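PDB 3MIZ: putative transcriptional regulator protein, LacI family from Rhizobium etli, which probably binds regulatory DNA as a transcriptional repressor, with a periplasmic-binding-protein-like core of the kind that senses small effectors in LacI-family relatives. Local coordinates for residues Gly17-Tyr22 with Ala50-Ser55; Glu190-Asp195 with Ile214-Leu219; Ala249-Tyr254 with Val280-Val285. One frame throughout, in Å; residues are numbered along the deposited sequence.

Contact 1. Residues Gly17-Tyr22 with Ala50-Ser55; sequences GIITDY and ANTGGS
Thr20 N donates to Ala50 O at 2.9 Å, between Ala50 N on Ile18 O and Thr52 N on Thr20 O in a run of three backbone bonds pairing parallel strands. Beyond the strands, Gly53 N reaches Asp21 O by a more bent bond (130°). On the face carrying Ile19 and Ala50, the side chains of Ile19 and Thr52 cross nearly square, the Ile19 CG2 and Thr52 CG2 methyls 3.7 Å apart, beside Trp63 of helix 56-68. These are the two strands of a beta-alpha-beta unit whose connection is helix 30-42, and Thr52-Ser55 forms a type I' turn. Thr52 OG1, set between its backbone N and carbonyl carbon (chi1 70°), accepts from Gly54 N at 2.9 Å, an ST turn. Tyr22 lies obliquely against this turn, CE1 3.4 Å from Gly53 O and OH 3.4 Å from Gly54 CA, where a CB on Gly54 would clash with the hydroxyl. A serine in place of Tyr22 has no ring to lie on the glycines, and the turn would probably be freer to move. Asp21 CB sits over one ring face, near its rim; OD1 accepts from Met79 N and, from above the carboxylate plane, Tyr22 N, while OD2 salt-bridges Arg82.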
loop_
_atom_site.group_PDB
_atom_site.type_symbol
_atom_site.label_atom_id
_atom_site.label_comp_id
_atom_site.label_asym_id
_atom_site.label_seq_id
_atom_site.Cartn_x
_atom_site.Cartn_y
_atom_site.Cartn_z
ATOM N N GLY A 17 12.860 -12.690 13.566
ATOM C CA GLY A 17 12.492 -12.984 12.202
ATOM C C GLY A 17 10.993 -12.813 12.079
ATOM O O GLY A 17 10.248 -13.183 12.981
ATOM N N ILE A 18 10.549 -12.227 10.980
ATOM C CA ILE A 18 9.118 -12.051 10.747
ATOM C C ILE A 18 8.729 -12.986 9.620
ATOM O O ILE A 18 9.313 -12.940 8.540
ATOM C CB ILE A 18 8.767 -10.629 10.271
ATOM C CG1 ILE A 18 9.097 -9.605 11.355
ATOM C CG2 ILE A 18 7.262 -10.562 9.910
ATOM C CD1 ILE A 18 8.765 -8.164 10.937
ATOM N N ILE A 19 7.760 -13.853 9.867
ATOM C CA ILE A 19 7.310 -14.741 8.811
ATOM C C ILE A 19 5.942 -14.210 8.432
ATOM O O ILE A 19 5.013 -14.239 9.234
ATOM C CB ILE A 19 7.210 -16.207 9.290
ATOM C CG1 ILE A 19 8.613 -16.725 9.627
ATOM C CG2 ILE A 19 6.545 -17.072 8.208
ATOM C CD1 ILE A 19 8.663 -18.181 10.038
ATOM N N THR A 20 5.830 -13.679 7.223
ATOM C CA THR A 20 4.557 -13.152 6.776
ATOM C C THR A 20 4.056 -13.939 5.580
ATOM O O THR A 20 4.821 -14.650 4.943
ATOM C CB THR A 20 4.668 -11.693 6.376
ATOM O OG1 THR A 20 3.364 -11.207 6.046
ATOM C CG2 THR A 20 5.597 -11.533 5.170
ATOM N N ASP A 21 2.772 -13.801 5.268
ATOM C CA ASP A 21 2.211 -14.527 4.139
ATOM C C ASP A 21 2.098 -13.776 2.812
ATOM O O ASP A 21 2.807 -14.096 1.859
ATOM C CB ASP A 21 0.839 -15.132 4.504
ATOM C CG ASP A 21 -0.120 -14.128 5.148
ATOM O OD1 ASP A 21 0.174 -12.913 5.174
ATOM O OD2 ASP A 21 -1.190 -14.569 5.627
ATOM N N TYR A 22 1.243 -12.760 2.747
ATOM C CA TYR A 22 1.024 -12.064 1.478
ATOM C C TYR A 22 1.485 -10.620 1.379
ATOM O O TYR A 22 0.822 -9.802 0.737
ATOM C CB TYR A 22 -0.461 -12.136 1.131
ATOM C CG TYR A 22 -1.015 -13.537 1.193
ATOM C CD1 TYR A 22 -0.699 -14.478 0.211
ATOM C CD2 TYR A 22 -1.831 -13.934 2.247
ATOM C CE1 TYR A 22 -1.183 -15.781 0.280
ATOM C CE2 TYR A 22 -2.321 -15.235 2.327
ATOM C CZ TYR A 22 -1.990 -16.153 1.338
ATOM O OH TYR A 22 -2.460 -17.443 1.423
ATOM N N ALA A 50 10.666 -12.730 5.959
ATOM C CA ALA A 50 10.541 -13.794 4.960
ATOM C C ALA A 50 9.050 -13.953 4.649
ATOM O O ALA A 50 8.230 -13.972 5.558
ATOM C CB ALA A 50 11.110 -15.105 5.496
ATOM N N ASN A 51 8.716 -14.075 3.369
ATOM C CA ASN A 51 7.325 -14.204 2.927
ATOM C C ASN A 51 7.057 -15.610 2.387
ATOM O O ASN A 51 7.826 -16.115 1.576
ATOM C CB ASN A 51 7.042 -13.164 1.836
ATOM C CG ASN A 51 5.549 -12.912 1.627
ATOM O OD1 ASN A 51 4.822 -12.602 2.571
ATOM N ND2 ASN A 51 5.094 -13.027 0.383
ATOM N N THR A 52 5.964 -16.222 2.832
ATOM C CA THR A 52 5.591 -17.573 2.411
ATOM C C THR A 52 4.750 -17.569 1.132
ATOM O O THR A 52 4.693 -18.569 0.410
ATOM C CB THR A 52 4.744 -18.285 3.488
ATOM O OG1 THR A 52 3.454 -17.665 3.547
ATOM C CG2 THR A 52 5.403 -18.203 4.851
ATOM N N GLY A 53 4.087 -16.450 0.859
ATOM C CA GLY A 53 3.245 -16.372 -0.322
ATOM C C GLY A 53 2.043 -17.287 -0.148
ATOM O O GLY A 53 1.314 -17.575 -1.103
ATOM N N GLY A 54 1.843 -17.747 1.081
ATOM C CA GLY A 54 0.732 -18.625 1.393
ATOM C C GLY A 54 1.023 -20.099 1.166
ATOM O O GLY A 54 0.118 -20.932 1.246
ATOM N N SER A 55 2.282 -20.425 0.886
ATOM C CA SER A 55 2.676 -21.809 0.640
ATOM C C SER A 55 3.182 -22.549 1.875
ATOM O O SER A 55 4.163 -22.139 2.499
ATOM C CB SER A 55 3.750 -21.854 -0.447
ATOM O OG SER A 55 4.394 -23.114 -0.457
#

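Contact 2. Residues Glu190-Asp195 with Ile214-Leu219; sequences EMLKQD and IAAMAL
Leu192 and Leu219 share nearly the same torsions: each has CG anti to its own carbonyl carbon (chi1 -71° and -67°) and an extended chi2, which sends one CD1 methyl forward from each segment toward the other. The two methyls land on different targets. Leu192 CD1 lies against the backbone of 214-219, 3.7 Å from Ala216 CA, with Ala216 CB at 3.9 Å and Ala215 CB, more loosely, at 4.5 Å. Having only methyl side chains, the two alanines let the leucine approach the helix backbone itself. Leu219 CD1 in turn rests on the base of the Leu192 side chain, 3.7 Å from its CB, and touches Lys193 CG at 4.0 Å. The lysine chain runs roughly square to Leu219 and offers that CG, an aliphatic carbon, at the exposed margin. The side chains meet one another through carbon alone, graded from the buried Leu192, Ala215 and Ala216 to the exposed Leu219 and Lys193. Further inward, Leu192 also packs on Ile201 of strand 200-203 and on Leu221. Elsewhere on 214-219, selenomethionine Met217 touches Ala218 of the second subunit, and Ala218 touches Met217 of that subunit. The contact joins the C-terminal ends of helices 184-192 and 206-217, the neighbours before and after strand 200-203 in the alternating alpha/beta order of a periplasmic-binding-protein-like domain.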
loop_
_atom_site.group_PDB
_atom_site.type_symbol
_atom_site.label_atom_id
_atom_site.label_comp_id
_atom_site.label_asym_id
_atom_site.label_seq_id
_atom_site.Cartn_x
_atom_site.Cartn_y
_atom_site.Cartn_z
ATOM N N GLU A 190 -26.500 1.128 -7.277
ATOM C CA GLU A 190 -27.814 0.498 -7.186
ATOM C C GLU A 190 -28.456 0.830 -5.846
ATOM O O GLU A 190 -29.641 1.169 -5.775
ATOM C CB GLU A 190 -27.676 -1.021 -7.334
ATOM C CG GLU A 190 -28.994 -1.791 -7.347
ATOM C CD GLU A 190 -29.944 -1.322 -8.439
ATOM O OE1 GLU A 190 -29.494 -1.140 -9.593
ATOM O OE2 GLU A 190 -31.148 -1.143 -8.143
HETATM N N MSE A 191 -27.657 0.741 -4.785
HETATM C CA MSE A 191 -28.113 1.011 -3.429
HETATM C C MSE A 191 -28.601 2.447 -3.240
HETATM O O MSE A 191 -29.600 2.698 -2.563
HETATM C CB MSE A 191 -26.968 0.730 -2.450
HETATM C CG MSE A 191 -27.318 0.879 -0.989
HETATM SE SE MSE A 191 -25.778 0.497 0.139
HETATM C CE MSE A 191 -25.726 -1.427 -0.107
ATOM N N LEU A 192 -27.889 3.389 -3.845
ATOM C CA LEU A 192 -28.235 4.801 -3.720
ATOM C C LEU A 192 -29.376 5.233 -4.640
ATOM O O LEU A 192 -29.938 6.322 -4.480
ATOM C CB LEU A 192 -26.996 5.653 -3.989
ATOM C CG LEU A 192 -25.922 5.593 -2.894
ATOM C CD1 LEU A 192 -24.594 6.155 -3.410
ATOM C CD2 LEU A 192 -26.409 6.372 -1.679
ATOM N N LYS A 193 -29.713 4.388 -5.607
ATOM C CA LYS A 193 -30.793 4.711 -6.529
ATOM C C LYS A 193 -32.114 4.134 -6.041
ATOM O O LYS A 193 -33.162 4.379 -6.635
ATOM C CB LYS A 193 -30.478 4.198 -7.935
ATOM C CG LYS A 193 -29.435 5.040 -8.660
ATOM C CD LYS A 193 -29.361 4.713 -10.142
ATOM C CE LYS A 193 -28.895 3.289 -10.387
ATOM N NZ LYS A 193 -28.736 3.009 -11.844
ATOM N N GLN A 194 -32.053 3.372 -4.953
ATOM C CA GLN A 194 -33.245 2.774 -4.370
ATOM C C GLN A 194 -34.219 3.886 -4.005
ATOM O O GLN A 194 -33.809 5.009 -3.708
ATOM C CB GLN A 194 -32.891 1.993 -3.102
ATOM C CG GLN A 194 -32.024 0.767 -3.313
ATOM C CD GLN A 194 -31.709 0.067 -2.005
ATOM O OE1 GLN A 194 -31.112 0.652 -1.104
ATOM N NE2 GLN A 194 -32.113 -1.192 -1.894
ATOM N N ASP A 195 -35.509 3.570 -4.025
ATOM C CA ASP A 195 -36.532 4.549 -3.680
ATOM C C ASP A 195 -36.382 4.954 -2.215
ATOM O O ASP A 195 -36.535 6.123 -1.868
ATOM C CB ASP A 195 -37.922 3.968 -3.950
ATOM C CG ASP A 195 -38.172 3.735 -5.434
ATOM O OD1 ASP A 195 -38.185 4.726 -6.199
ATOM O OD2 ASP A 195 -38.349 2.563 -5.835
ATOM N N ILE A 214 -17.397 8.115 -5.118
ATOM C CA ILE A 214 -17.606 8.424 -6.529
ATOM C C ILE A 214 -19.026 8.072 -6.965
ATOM O O ILE A 214 -19.656 8.823 -7.715
ATOM C CB ILE A 214 -16.567 7.696 -7.412
ATOM C CG1 ILE A 214 -15.154 8.175 -7.019
ATOM C CG2 ILE A 214 -16.826 7.979 -8.895
ATOM C CD1 ILE A 214 -14.050 7.590 -7.845
ATOM N N ALA A 215 -19.531 6.941 -6.484
ATOM C CA ALA A 215 -20.888 6.533 -6.819
ATOM C C ALA A 215 -21.887 7.602 -6.352
ATOM O O ALA A 215 -22.783 7.994 -7.093
ATOM C CB ALA A 215 -21.204 5.198 -6.157
ATOM N N ALA A 216 -21.724 8.076 -5.124
ATOM C CA ALA A 216 -22.628 9.088 -4.579
ATOM C C ALA A 216 -22.538 10.425 -5.319
ATOM O O ALA A 216 -23.564 11.002 -5.700
ATOM C CB ALA A 216 -22.350 9.288 -3.093
HETATM N N MSE A 217 -21.319 10.921 -5.518
HETATM C CA MSE A 217 -21.126 12.196 -6.207
HETATM C C MSE A 217 -21.587 12.143 -7.662
HETATM O O MSE A 217 -22.075 13.139 -8.206
HETATM C CB MSE A 217 -19.653 12.617 -6.140
HETATM C CG MSE A 217 -19.170 12.869 -4.732
HETATM SE SE MSE A 217 -17.292 13.331 -4.653
HETATM C CE MSE A 217 -17.463 15.239 -4.998
ATOM N N ALA A 218 -21.444 10.980 -8.285
ATOM C CA ALA A 218 -21.853 10.813 -9.669
ATOM C C ALA A 218 -23.371 10.926 -9.807
ATOM O O ALA A 218 -23.889 11.083 -10.917
ATOM C CB ALA A 218 -21.376 9.462 -10.198
ATOM N N LEU A 219 -24.076 10.842 -8.683
ATOM C CA LEU A 219 -25.536 10.944 -8.676
ATOM C C LEU A 219 -25.973 12.299 -8.129
ATOM O O LEU A 219 -27.155 12.519 -7.862
ATOM C CB LEU A 219 -26.154 9.829 -7.819
ATOM C CG LEU A 219 -26.019 8.386 -8.312
ATOM C CD1 LEU A 219 -26.513 7.438 -7.222
ATOM C CD2 LEU A 219 -26.818 8.193 -9.591
#

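Contact 3. Residues Ala249-Tyr254 with Val280-Val285; sequences AALPYY and VSCKLV
Strands 248-250 and 277-285 run antiparallel in the small sheet that forms part of the crossover between the two lobes, the region that acts as a hinge in LacI-family and periplasmic-binding-protein relatives. Ala250 N donates to Lys283 O at 2.8 Å in a nearly straight bond of 176°, although the donor stands tilted from the carbonyl plane. The return bond is weak: Lys283 N lies 3.4 Å from Ala250 O. A water bridges the same two atoms, donating a hydrogen bond to Ala250 O at 2.7 Å and accepting one from Lys283 N. Ala250 CB packs on Val285 CG2 at 3.9 Å. Past the strand, Pro252 is the centre of an inverse gamma turn and the N-cap residue of helix 253-268. Its ring leans on the other segment: Pro252 CG lies 3.4 Å from Ser281 O and 3.7 Å from Val280 CG1, and the proline and valine side chains lie alongside, pointing opposite ways. Cys282, with SG anti to its carbonyl carbon (chi1 -67°), brings the sulfur 3.9 Å from Pro252 CD and 4.0 Å from Leu251 CD2. Cys282 N is taken by Gln117 OE1 of helix 115-127. That helix also meets Ala249 and Leu284 through Leu122, while strand 110-113 lies on the far flank of 277-285 and touches Pro252 and Leu251 through Pro113. At the start of helix 253-268, Tyr254 reaches helix 30-42: its OH hydrogen-bonds Asp38 OD2, and its ring forms a cation-pi pair with Arg34.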
loop_
_atom_site.group_PDB
_atom_site.type_symbol
_atom_site.label_atom_id
_atom_site.label_comp_id
_atom_site.label_asym_id
_atom_site.label_seq_id
_atom_site.Cartn_x
_atom_site.Cartn_y
_atom_site.Cartn_z
ATOM N N ALA A 249 -12.662 3.344 11.523
ATOM C CA ALA A 249 -12.223 2.605 12.702
ATOM C C ALA A 249 -10.796 2.200 12.355
ATOM O O ALA A 249 -10.561 1.520 11.352
ATOM C CB ALA A 249 -13.098 1.374 12.914
ATOM N N ALA A 250 -9.840 2.625 13.169
ATOM C CA ALA A 250 -8.450 2.328 12.885
ATOM C C ALA A 250 -7.997 0.972 13.387
ATOM O O ALA A 250 -8.128 0.662 14.571
ATOM C CB ALA A 250 -7.559 3.403 13.478
ATOM N N LEU A 251 -7.469 0.158 12.484
ATOM C CA LEU A 251 -6.946 -1.134 12.902
ATOM C C LEU A 251 -5.648 -0.711 13.579
ATOM O O LEU A 251 -4.867 0.050 13.002
ATOM C CB LEU A 251 -6.659 -2.019 11.688
ATOM C CG LEU A 251 -7.844 -2.721 11.016
ATOM C CD1 LEU A 251 -7.364 -3.373 9.719
ATOM C CD2 LEU A 251 -8.434 -3.765 11.956
ATOM N N PRO A 252 -5.413 -1.170 14.822
ATOM C CA PRO A 252 -4.210 -0.834 15.589
ATOM C C PRO A 252 -2.954 -1.593 15.143
ATOM O O PRO A 252 -2.235 -2.166 15.962
ATOM C CB PRO A 252 -4.624 -1.179 17.019
ATOM C CG PRO A 252 -5.453 -2.406 16.809
ATOM C CD PRO A 252 -6.316 -2.029 15.614
ATOM N N TYR A 253 -2.684 -1.569 13.843
ATOM C CA TYR A 253 -1.532 -2.266 13.291
ATOM C C TYR A 253 -0.200 -1.881 13.909
ATOM O O TYR A 253 0.562 -2.749 14.328
ATOM C CB TYR A 253 -1.467 -2.073 11.773
ATOM C CG TYR A 253 -2.421 -2.972 11.023
ATOM C CD1 TYR A 253 -2.796 -4.207 11.554
ATOM C CD2 TYR A 253 -2.921 -2.617 9.773
ATOM C CE1 TYR A 253 -3.641 -5.066 10.863
ATOM C CE2 TYR A 253 -3.773 -3.479 9.066
ATOM C CZ TYR A 253 -4.121 -4.699 9.624
ATOM O OH TYR A 253 -4.933 -5.578 8.940
ATOM N N TYR A 254 0.085 -0.585 13.955
ATOM C CA TYR A 254 1.336 -0.114 14.525
ATOM C C TYR A 254 1.504 -0.641 15.954
ATOM O O TYR A 254 2.561 -1.172 16.308
ATOM C CB TYR A 254 1.372 1.420 14.514
ATOM C CG TYR A 254 2.664 1.997 15.045
ATOM C CD1 TYR A 254 3.847 1.910 14.310
ATOM C CD2 TYR A 254 2.711 2.593 16.301
ATOM C CE1 TYR A 254 5.048 2.399 14.821
ATOM C CE2 TYR A 254 3.903 3.087 16.820
ATOM C CZ TYR A 254 5.069 2.986 16.077
ATOM O OH TYR A 254 6.255 3.453 16.605
ATOM N N VAL A 280 -6.707 -6.305 20.777
ATOM C CA VAL A 280 -6.582 -4.856 20.903
ATOM C C VAL A 280 -7.716 -4.129 20.181
ATOM O O VAL A 280 -8.018 -4.415 19.027
ATOM C CB VAL A 280 -5.227 -4.375 20.342
ATOM C CG1 VAL A 280 -5.113 -2.858 20.466
ATOM C CG2 VAL A 280 -4.087 -5.064 21.081
ATOM N N SER A 281 -8.337 -3.179 20.870
ATOM C CA SER A 281 -9.447 -2.425 20.305
ATOM C C SER A 281 -9.079 -1.577 19.090
ATOM O O SER A 281 -7.921 -1.218 18.887
ATOM C CB SER A 281 -10.051 -1.518 21.382
ATOM O OG SER A 281 -9.080 -0.604 21.867
ATOM N N CYS A 282 -10.086 -1.277 18.278
ATOM C CA CYS A 282 -9.918 -0.433 17.101
ATOM C C CYS A 282 -10.444 0.938 17.508
ATOM O O CYS A 282 -11.555 1.051 18.017
ATOM C CB CYS A 282 -10.739 -0.971 15.931
ATOM S SG CYS A 282 -10.168 -2.570 15.309
ATOM N N LYS A 283 -9.642 1.972 17.296
ATOM C CA LYS A 283 -10.040 3.326 17.661
ATOM C C LYS A 283 -10.927 3.988 16.620
ATOM O O LYS A 283 -10.592 4.017 15.441
ATOM C CB LYS A 283 -8.799 4.197 17.880
ATOM C CG LYS A 283 -7.939 3.778 19.060
ATOM C CD LYS A 283 -6.686 4.640 19.164
ATOM C CE LYS A 283 -5.845 4.262 20.375
ATOM N NZ LYS A 283 -4.576 5.040 20.433
ATOM N N LEU A 284 -12.066 4.514 17.053
ATOM C CA LEU A 284 -12.950 5.207 16.130
ATOM C C LEU A 284 -12.292 6.556 15.855
ATOM O O LEU A 284 -12.012 7.313 16.782
ATOM C CB LEU A 284 -14.331 5.396 16.755
ATOM C CG LEU A 284 -15.388 6.153 15.951
ATOM C CD1 LEU A 284 -15.330 5.764 14.492
ATOM C CD2 LEU A 284 -16.758 5.853 16.537
ATOM N N VAL A 285 -12.019 6.835 14.585
ATOM C CA VAL A 285 -11.387 8.093 14.196
ATOM C C VAL A 285 -12.458 8.966 13.569
ATOM O O VAL A 285 -12.859 8.749 12.426
ATOM C CB VAL A 285 -10.260 7.863 13.170
ATOM C CG1 VAL A 285 -9.609 9.194 12.800
ATOM C CG2 VAL A 285 -9.228 6.901 13.743
HETATM O O HOH W 1 -6.749 1.515 16.719
#

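In the fold
Contacts 1 and 2 lie on opposite sides of the chain's centre, their own centres 40 Å apart, one in each alpha/beta lobe. Contact 3 sits between them, only 9 Å from the chain's centre, where the lobes are joined; its centre is 23 Å from that of contact 1 and 29 Å from that of contact 2. None touches another, the nearest approach being about 10 Å between atoms of contacts 1 and 3. Helix 30-42 nevertheless links contact 1 to the start of helix 253-268. Contacts 1 and 2 both touch the second subunit, whereas contact 3 does not. In LacI-family relatives, effectors bind in the cleft between such lobes.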